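Local coordinates for regulatory Subunit of Protein Kinase A (cAMP-dependent) from Euglena gracilis (Euglena gracilis, PDB 6RSX), which probably acts as the regulatory subunit of a protein kinase A, with two cyclic nucleotide-binding domains that each hold a bound cyclic AMP, at residues E62-A67 and N133-A138; H69-Q74 and A126-V131. All blocks are in the same frame, centred on the assembly; numbering follows the deposited sequence. Where two conformers were deposited one is given.

How the interactions relate
Both interactions belong to the beta sandwich of the first cyclic nucleotide-binding domain. Interaction 1 pairs strand 61-65 with strand 134-140 in one sheet. Interaction 2 pairs strand 70-72 with strand 127-130 in the other. The sheets meet where Ile71 packs on Ala65 and Leu136. Interaction 1 is a regular ladder with many exposed residues, apart from buried Val134, Leu136 and Trp137. Interaction 2 is more buried and bears a beta bulge. Interaction 1 adds a Glu62 CH-pi contact on Trp137 and an Asn133 amide bond; interaction 2 has a Gln129 amide stack on Phe70 and a Ser127 hydroxyl bond. Met72 and Ala126 reach the cyclic AMP, whereas the Leu136 side chain is about 11 Å from the ligand.

Interaction 1 of 2, residues E62-A67 and N133-A138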
ATOM      1  N   GLU A  62      -3.964   2.501  23.827  1.00 37.30           N
ATOM      2  CA  GLU A  62      -5.354   2.370  23.362  1.00 36.82           C
ATOM      3  C   GLU A  62      -6.060   3.716  23.409  1.00 39.57           C
ATOM      4  O   GLU A  62      -5.853   4.526  24.328  1.00 37.22           O
ATOM      5  CB  GLU A  62      -6.129   1.385  24.240  1.00 45.05           C
ATOM      6  CG  GLU A  62      -5.582  -0.004  24.250  1.00 45.76           C
ATOM      7  CD  GLU A  62      -6.357  -0.933  25.190  1.00 55.40           C
ATOM      8  OE1 GLU A  62      -5.720  -1.558  26.066  1.00 62.16           O
ATOM      9  OE2 GLU A  62      -7.599  -1.027  25.055  1.00 49.80           O
ATOM     10  N   LYS A  63      -6.879   3.967  22.403  1.00 33.75           N
ATOM     11  CA  LYS A  63      -7.784   5.107  22.381  1.00 33.09           C
ATOM     12  C   LYS A  63      -9.111   4.600  21.844  1.00 37.52           C
ATOM     13  O   LYS A  63      -9.109   3.795  20.924  1.00 35.90           O
ATOM     14  CB  LYS A  63      -7.311   6.202  21.452  1.00 34.31           C
ATOM     15  CG  LYS A  63      -8.087   7.501  21.614  1.00 45.31           C
ATOM     16  CD  LYS A  63      -7.438   8.647  20.802  1.00 56.39           C
ATOM     17  CE  LYS A  63      -6.886   9.773  21.704  1.00 55.52           C
ATOM     18  NZ  LYS A  63      -6.203   9.282  22.965  1.00 60.46           N
ATOM     19  N   THR A  64     -10.215   5.082  22.388  1.00 39.24           N
ATOM     20  CA  THR A  64     -11.531   4.747  21.861  1.00 38.67           C
ATOM     21  C   THR A  64     -12.230   6.039  21.462  1.00 39.62           C
ATOM     22  O   THR A  64     -11.867   7.138  21.908  1.00 39.21           O
ATOM     23  CB  THR A  64     -12.376   3.970  22.884  1.00 40.27           C
ATOM     24  OG1 THR A  64     -12.589   4.796  24.037  1.00 44.02           O
ATOM     25  CG2 THR A  64     -11.654   2.717  23.322  1.00 44.38           C
ATOM     26  N   ALA A  65     -13.229   5.891  20.597  1.00 37.16           N
ATOM     27  CA  ALA A  65     -14.048   7.003  20.139  1.00 37.30           C
ATOM     28  C   ALA A  65     -15.465   6.495  19.947  1.00 40.68           C
ATOM     29  O   ALA A  65     -15.650   5.485  19.257  1.00 36.28           O
ATOM     30  CB  ALA A  65     -13.556   7.554  18.804  1.00 37.49           C
ATOM     31  N   GLU A  66     -16.449   7.207  20.494  1.00 39.63           N
ATOM     32  CA  GLU A  66     -17.840   6.834  20.275  1.00 42.24           C
ATOM     33  C   GLU A  66     -18.267   7.212  18.872  1.00 39.46           C
ATOM     34  O   GLU A  66     -17.756   8.170  18.291  1.00 35.63           O
ATOM     35  CB  GLU A  66     -18.764   7.525  21.272  1.00 45.87           C
ATOM     36  CG  GLU A  66     -18.622   7.040  22.687  1.00 58.43           C
ATOM     37  CD  GLU A  66     -19.517   7.823  23.650  1.00 77.32           C
ATOM     38  OE1 GLU A  66     -20.515   8.430  23.185  1.00 74.75           O
ATOM     39  OE2 GLU A  66     -19.212   7.841  24.867  1.00 86.21           O
ATOM     40  N   ALA A  67     -19.225   6.447  18.333  1.00 37.39           N
ATOM     41  CA  ALA A  67     -19.810   6.752  17.031  1.00 36.40           C
ATOM     42  C   ALA A  67     -20.120   8.238  16.902  1.00 36.30           C
ATOM     43  O   ALA A  67     -20.759   8.833  17.778  1.00 38.36           O
ATOM     44  CB  ALA A  67     -21.097   5.939  16.831  1.00 38.92           C
ATOM     45  N   ASN A 133     -18.739   2.960  16.916  1.00 34.46           N
ATOM     46  CA  ASN A 133     -17.744   3.022  17.983  1.00 35.19           C
ATOM     47  C   ASN A 133     -16.441   2.460  17.442  1.00 35.22           C
ATOM     48  O   ASN A 133     -16.443   1.495  16.667  1.00 32.97           O
ATOM     49  CB  ASN A 133     -18.182   2.211  19.188  1.00 36.96           C
ATOM     50  CG  ASN A 133     -19.424   2.768  19.833  1.00 39.04           C
ATOM     51  OD1 ASN A 133     -19.754   3.957  19.688  1.00 39.92           O
ATOM     52  ND2 ASN A 133     -20.131   1.906  20.559  1.00 49.67           N
ATOM     53  N   VAL A 134     -15.327   3.059  17.840  1.00 31.53           N
ATOM     54  CA  VAL A 134     -14.035   2.698  17.267  1.00 30.89           C
ATOM     55  C   VAL A 134     -13.041   2.416  18.394  1.00 34.09           C
ATOM     56  O   VAL A 134     -13.050   3.076  19.457  1.00 33.55           O
ATOM     57  CB  VAL A 134     -13.516   3.811  16.315  1.00 33.44           C
ATOM     58  CG1 VAL A 134     -12.034   3.625  16.007  1.00 34.74           C
ATOM     59  CG2 VAL A 134     -14.337   3.912  15.007  1.00 32.12           C
ATOM     60  N   ARG A 135     -12.199   1.424  18.175  1.00 30.16           N
ATOM     61  CA  ARG A 135     -11.040   1.159  19.015  1.00 31.86           C
ATOM     62  C   ARG A 135      -9.790   1.392  18.173  1.00 32.42           C
ATOM     63  O   ARG A 135      -9.717   0.951  17.028  1.00 32.34           O
ATOM     64  CB  ARG A 135     -11.032  -0.278  19.556  1.00 39.91           C
ATOM     65  CG  ARG A 135     -12.090  -0.623  20.599  1.00 40.24           C
ATOM     66  CD  ARG A 135     -11.816  -2.003  21.305  1.00 39.93           C
ATOM     67  NE  ARG A 135     -11.608  -3.136  20.373  1.00 44.67           N
ATOM     68  CZ  ARG A 135     -11.121  -4.315  20.749  0.51 36.10           C
ATOM     69  NH1 ARG A 135     -10.795  -4.528  22.032  0.78 37.31           N
ATOM     70  NH2 ARG A 135     -10.946  -5.276  19.844  0.88 38.70           N
ATOM     71  N   LEU A 136      -8.784   2.081  18.762  1.00 30.75           N
ATOM     72  CA  LEU A 136      -7.576   2.415  18.017  1.00 28.81           C
ATOM     73  C   LEU A 136      -6.358   2.051  18.863  1.00 30.94           C
ATOM     74  O   LEU A 136      -6.439   2.035  20.096  1.00 31.82           O
ATOM     75  CB  LEU A 136      -7.476   3.945  17.746  1.00 32.48           C
ATOM     76  CG  LEU A 136      -8.692   4.696  17.181  1.00 34.53           C
ATOM     77  CD1 LEU A 136      -8.672   6.184  17.454  1.00 37.60           C
ATOM     78  CD2 LEU A 136      -8.670   4.515  15.699  1.00 34.53           C
ATOM     79  N   TRP A 137      -5.238   1.796  18.199  1.00 31.44           N
ATOM     80  CA  TRP A 137      -3.917   1.809  18.843  1.00 30.43           C
ATOM     81  C   TRP A 137      -3.159   3.031  18.347  1.00 27.57           C
ATOM     82  O   TRP A 137      -3.206   3.363  17.172  1.00 31.43           O
ATOM     83  CB  TRP A 137      -3.159   0.517  18.508  1.00 34.00           C
ATOM     84  CG  TRP A 137      -3.663  -0.671  19.296  1.00 34.32           C
ATOM     85  CD1 TRP A 137      -4.498  -1.702  18.856  1.00 36.40           C
ATOM     86  CD2 TRP A 137      -3.356  -0.959  20.642  1.00 33.55           C
ATOM     87  NE1 TRP A 137      -4.716  -2.591  19.888  1.00 34.68           N
ATOM     88  CE2 TRP A 137      -4.016  -2.163  20.989  1.00 37.27           C
ATOM     89  CE3 TRP A 137      -2.554  -0.325  21.597  1.00 33.60           C
ATOM     90  CZ2 TRP A 137      -3.905  -2.728  22.261  1.00 36.04           C
ATOM     91  CZ3 TRP A 137      -2.452  -0.880  22.855  1.00 41.34           C
ATOM     92  CH2 TRP A 137      -3.111  -2.067  23.183  1.00 36.78           C
ATOM     93  N   ALA A 138      -2.443   3.723  19.237  1.00 30.62           N
ATOM     94  CA  ALA A 138      -1.851   5.001  18.871  1.00 34.41           C
ATOM     95  C   ALA A 138      -0.383   5.039  19.277  1.00 32.30           C
ATOM     96  O   ALA A 138       0.006   4.423  20.268  1.00 32.79           O
ATOM     97  CB  ALA A 138      -2.563   6.160  19.567  1.00 33.52           C
TER
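This antiparallel strand pair forms one edge of a four-stranded sheet in the first cyclic nucleotide-binding domain, with Glu62, Lys63, Thr64 and Ala65 facing Trp137, Leu136, Arg135 and Val134. Lys63 and Leu136 form a hydrogen-bonded pair. Lys63 N gives a bond of 3.0 Å to Leu136 O, and Leu136 N returns one to Lys63 O. Ala65 and Val134 repeat the pattern, with Val134 N 2.8 Å from Ala65 O. The Thr64 to Arg135 pair between them is non-hydrogen-bonded. There Thr64 CA comes to 3.3 Å from Val134 O in a CA-H...O contact.

Beyond the ladder the Asn133 side chain takes over. Its OD1 accepts from Ala67 N at 2.9 Å. The bond is nearly straight (166°), and the donor lies in the carbonyl plane. With CG anti to the carbonyl carbon (chi1 -65°), OD1 can meet Ala67 N past the strand end.

At the other end Glu62 lies alongside Trp137, both side chains pointing the same way. Glu62 CG sits over one face of the indole, 3.6 Å from the centroid of the six-membered ring, in a CH-pi contact. The carboxylate plane is turned 46° from the ring. Trp137 NE1 bonds to Glu85, and helix 29-39 also packs on this indole. The opposite sheet face is largely apolar, with Ala65, Val134 and Leu136. Lys63 CB lies 4.2 Å from Leu136 CD1, while the ammonium leads away. Leu136 also touches Tyr82 and Ile84 of the neighbouring strand. Outermost strand, regular ladder and largely apolar inner face are characteristic of the cupin-like beta sandwich of cyclic nucleotide-binding domains.

Interaction 2 of 2, residues H69-Q74 and A126-V131; sequences HFIMKQ and ASVQAV. With CMP (adenosine-3',5'-cyclic-monophosphate), chain B.
Met72 and Val128 pack tightly on the side of this strand pair that faces the cyclic AMP. Met72 CG meets Val128 CG2 at 3.7 Å, and the two side chains point the same way. With chi1 at 60°, Met72 CG stands between its own backbone N and carbonyl carbon. The chain then bends at chi3. Met72 SD lies 3.4 Å from O5' of the nucleotide. Phe113 touches Met72 and Val128, and Ala126 O touches C5' of the ligand.

The backbone joins 69-74 to 126-131 antiparallel. Ala130 N bonds to His69 O at 2.9 Å, Ile71 N to Val128 O, and Val128 N to Met72 O. The register slips by one residue between Phe70 and Met72, giving a beta bulge. The chain turns a corner at Ile71.

The other side is looser. Phe70 and Gln129 are partly exposed, and the ring lies between Gln129 and Lys73. The Gln129 amide stacks over one face, its plane 19° from the ring, with CD 3.7 Å from Phe70 CZ. Gln129 NE2 bonds to Gly68 O, which holds the amide. Lys73 CE lies over the opposite face. His69 is exposed, its CB turned away from 126-131.

Past the ladder is a buried polar end. Ser127 OG accepts from Gln74 N at 2.9 Å, almost straight (176°). A water bridges Ser127 OG and Gln74 OE1, which also accepts from Gln94 N. Mostly apolar atoms, with the Ala126 carbonyl, face the nucleotide. Its hydrogen bonds come from elsewhere, among them Glu115, Arg124 and Ala125. This implies that the strand pair shapes one pocket wall mainly through van der Waals contact.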
ATOM      1  N   HIS A  69     -17.966  10.762  16.905  0.56 36.87           N
ATOM      2  CA  HIS A  69     -16.979  11.668  17.466  0.56 38.62           C
ATOM      3  C   HIS A  69     -15.728  11.749  16.590  0.56 37.70           C
ATOM      4  O   HIS A  69     -15.288  10.759  15.994  0.56 33.12           O
ATOM      5  CB  HIS A  69     -16.632  11.228  18.883  0.56 41.06           C
ATOM      6  CG  HIS A  69     -17.742  11.456  19.864  0.56 43.31           C
ATOM      7  ND1 HIS A  69     -17.570  12.195  21.016  0.56 48.04           N
ATOM      8  CD2 HIS A  69     -19.035  11.053  19.864  0.56 45.77           C
ATOM      9  CE1 HIS A  69     -18.707  12.228  21.687  0.56 49.91           C
ATOM     10  NE2 HIS A  69     -19.613  11.550  21.008  0.56 48.25           N
ATOM     11  N   PHE A  70     -15.148  12.950  16.532  1.00 35.14           N
ATOM     12  CA  PHE A  70     -13.944  13.192  15.732  1.00 33.37           C
ATOM     13  C   PHE A  70     -12.698  12.786  16.511  1.00 38.94           C
ATOM     14  O   PHE A  70     -12.428  13.298  17.615  1.00 38.50           O
ATOM     15  CB  PHE A  70     -13.838  14.658  15.306  1.00 35.06           C
ATOM     16  CG  PHE A  70     -14.813  15.057  14.234  1.00 39.77           C
ATOM     17  CD1 PHE A  70     -16.080  15.506  14.567  1.00 39.75           C
ATOM     18  CD2 PHE A  70     -14.476  14.960  12.884  1.00 36.23           C
ATOM     19  CE1 PHE A  70     -16.989  15.871  13.571  1.00 39.19           C
ATOM     20  CE2 PHE A  70     -15.402  15.319  11.874  1.00 36.50           C
ATOM     21  CZ  PHE A  70     -16.637  15.763  12.219  1.00 40.57           C
ATOM     22  N   ILE A  71     -11.903  11.915  15.912  1.00 32.54           N
ATOM     23  CA  ILE A  71     -10.613  11.556  16.480  1.00 34.74           C
ATOM     24  C   ILE A  71      -9.610  12.677  16.271  1.00 33.68           C
ATOM     25  O   ILE A  71      -8.754  12.941  17.131  1.00 33.09           O
ATOM     26  CB  ILE A  71     -10.152  10.235  15.840  1.00 35.51           C
ATOM     27  CG1 ILE A  71     -11.113   9.131  16.314  1.00 33.38           C
ATOM     28  CG2 ILE A  71      -8.737   9.913  16.273  1.00 34.33           C
ATOM     29  CD1 ILE A  71     -11.462   8.153  15.243  1.00 39.83           C
ATOM     30  N   MET A  72      -9.702  13.347  15.127  1.00 33.37           N
ATOM     31  CA  MET A  72      -8.917  14.535  14.825  1.00 35.05           C
ATOM     32  C   MET A  72      -9.706  15.391  13.846  1.00 35.58           C
ATOM     33  O   MET A  72     -10.551  14.896  13.091  1.00 30.89           O
ATOM     34  CB  MET A  72      -7.554  14.205  14.238  1.00 31.47           C
ATOM     35  CG  MET A  72      -7.624  13.399  12.878  1.00 29.28           C
ATOM     36  SD  MET A  72      -5.956  13.053  12.242  1.00 33.88           S
ATOM     37  CE  MET A  72      -5.355  11.965  13.507  1.00 31.83           C
ATOM     38  N   LYS A  73      -9.439  16.696  13.879  1.00 30.78           N
ATOM     39  CA  LYS A  73     -10.056  17.613  12.943  1.00 28.37           C
ATOM     40  C   LYS A  73      -9.010  18.183  12.009  1.00 29.37           C
ATOM     41  O   LYS A  73      -7.877  18.467  12.415  1.00 31.10           O
ATOM     42  CB  LYS A  73     -10.791  18.743  13.664  1.00 36.05           C
ATOM     43  CG  LYS A  73     -11.792  18.229  14.639  1.00 44.42           C
ATOM     44  CD  LYS A  73     -13.144  18.853  14.390  1.00 61.57           C
ATOM     45  CE  LYS A  73     -13.628  18.653  12.949  1.00 50.63           C
ATOM     46  NZ  LYS A  73     -14.917  19.393  12.746  1.00 66.93           N
ATOM     47  N   GLN A  74      -9.418  18.371  10.766  1.00 27.30           N
ATOM     48  CA  GLN A  74      -8.563  19.016   9.784  1.00 23.66           C
ATOM     49  C   GLN A  74      -8.047  20.325  10.380  1.00 27.84           C
ATOM     50  O   GLN A  74      -8.768  20.999  11.104  1.00 28.86           O
ATOM     51  CB  GLN A  74      -9.342  19.279   8.505  1.00 28.51           C
ATOM     52  CG  GLN A  74      -8.459  19.694   7.350  1.00 30.09           C
ATOM     53  CD  GLN A  74      -9.265  19.802   6.069  1.00 34.51           C
ATOM     54  OE1 GLN A  74     -10.363  19.273   6.010  1.00 32.53           O
ATOM     55  NE2 GLN A  74      -8.749  20.519   5.058  1.00 31.50           N
ATOM     56  N   ALA A 126      -7.012  16.309   7.052  1.00 30.38           N
ATOM     57  CA  ALA A 126      -8.365  15.796   6.974  1.00 30.89           C
ATOM     58  C   ALA A 126      -8.881  15.665   8.389  1.00 30.42           C
ATOM     59  O   ALA A 126      -8.099  15.510   9.336  1.00 29.47           O
ATOM     60  CB  ALA A 126      -8.364  14.433   6.253  1.00 29.36           C
ATOM     61  N   SER A 127     -10.205  15.697   8.517  1.00 28.97           N
ATOM     62  CA  SER A 127     -10.843  15.228   9.730  1.00 26.62           C
ATOM     63  C   SER A 127     -11.060  13.716   9.640  1.00 29.11           C
ATOM     64  O   SER A 127     -11.297  13.168   8.550  1.00 29.44           O
ATOM     65  CB  SER A 127     -12.189  15.926   9.918  1.00 30.45           C
ATOM     66  OG  SER A 127     -12.035  17.366  10.048  1.00 31.67           O
ATOM     67  N   VAL A 128     -11.047  13.052  10.787  1.00 30.69           N
ATOM     68  CA  VAL A 128     -11.318  11.603  10.834  1.00 30.52           C
ATOM     69  C   VAL A 128     -12.407  11.378  11.868  1.00 31.40           C
ATOM     70  O   VAL A 128     -12.200  11.645  13.065  1.00 33.38           O
ATOM     71  CB  VAL A 128     -10.064  10.795  11.188  1.00 30.63           C
ATOM     72  CG1 VAL A 128     -10.360   9.271  11.137  1.00 31.54           C
ATOM     73  CG2 VAL A 128      -8.926  11.153  10.252  1.00 30.64           C
ATOM     74  N   GLN A 129     -13.572  10.900  11.416  1.00 28.85           N
ATOM     75  CA  GLN A 129     -14.745  10.800  12.281  1.00 30.54           C
ATOM     76  C   GLN A 129     -15.140   9.345  12.476  1.00 31.15           C
ATOM     77  O   GLN A 129     -15.266   8.608  11.492  1.00 31.31           O
ATOM     78  CB  GLN A 129     -15.916  11.575  11.669  1.00 32.73           C
ATOM     79  CG  GLN A 129     -17.151  11.522  12.530  1.00 37.29           C
ATOM     80  CD  GLN A 129     -18.251  12.439  12.007  1.00 42.16           C
ATOM     81  OE1 GLN A 129     -18.342  12.675  10.814  1.00 46.75           O
ATOM     82  NE2 GLN A 129     -19.063  12.985  12.912  1.00 43.54           N
ATOM     83  N   ALA A 130     -15.351   8.932  13.723  1.00 31.47           N
ATOM     84  CA  ALA A 130     -15.811   7.570  13.968  1.00 31.71           C
ATOM     85  C   ALA A 130     -17.205   7.408  13.373  1.00 30.49           C
ATOM     86  O   ALA A 130     -18.091   8.235  13.606  1.00 34.43           O
ATOM     87  CB  ALA A 130     -15.844   7.271  15.458  1.00 32.71           C
ATOM     88  N   VAL A 131     -17.414   6.324  12.626  1.00 30.25           N
ATOM     89  CA  VAL A 131     -18.746   6.026  12.097  1.00 33.77           C
ATOM     90  C   VAL A 131     -19.467   5.157  13.117  1.00 34.74           C
ATOM     91  O   VAL A 131     -20.550   5.503  13.590  1.00 38.33           O
ATOM     92  CB  VAL A 131     -18.655   5.339  10.735  1.00 33.83           C
ATOM     93  CG1 VAL A 131     -20.067   4.885  10.249  1.00 33.78           C
ATOM     94  CG2 VAL A 131     -18.040   6.257   9.718  1.00 32.74           C
TER
HETATM   95  P   CMP B 501      -2.681  13.927   8.834  1.00 30.07           P
HETATM   96  O1P CMP B 501      -1.645  13.935  10.009  1.00 30.96           O
HETATM   97  O2P CMP B 501      -2.773  14.997   7.829  1.00 26.91           O
HETATM   98  O5' CMP B 501      -4.160  13.892   9.465  1.00 28.73           O
HETATM   99  C5' CMP B 501      -5.277  13.451   8.695  1.00 31.06           C
HETATM  100  C4' CMP B 501      -4.897  12.129   8.095  1.00 29.54           C
HETATM  101  O4' CMP B 501      -5.871  11.577   7.200  1.00 30.66           O
HETATM  102  C3' CMP B 501      -3.665  12.195   7.230  1.00 30.37           C
HETATM  103  O3' CMP B 501      -2.505  12.452   7.987  1.00 29.99           O
HETATM  104  C2' CMP B 501      -3.691  10.841   6.513  1.00 30.34           C
HETATM  105  O2' CMP B 501      -3.093   9.871   7.357  1.00 31.14           O
HETATM  106  C1' CMP B 501      -5.220  10.575   6.421  1.00 31.51           C
HETATM  107  N9  CMP B 501      -5.765  10.650   5.070  1.00 31.24           N
HETATM  108  C8  CMP B 501      -6.585   9.703   4.496  1.00 32.51           C
HETATM  109  N7  CMP B 501      -6.931  10.127   3.294  1.00 32.42           N
HETATM  110  C5  CMP B 501      -6.306  11.297   3.098  1.00 34.07           C
HETATM  111  C6  CMP B 501      -6.331  12.099   1.989  1.00 36.45           C
HETATM  112  N6  CMP B 501      -7.010  11.960   0.723  1.00 39.36           N
HETATM  113  N1  CMP B 501      -5.635  13.212   1.939  1.00 34.87           N
HETATM  114  C2  CMP B 501      -4.922  13.571   3.050  1.00 34.70           C
HETATM  115  N3  CMP B 501      -4.869  12.778   4.171  1.00 31.25           N
HETATM  116  C4  CMP B 501      -5.590  11.635   4.184  1.00 32.91           C
HETATM  117  O   HOH W   1     -12.557  18.464   7.694  1.00 34.18           O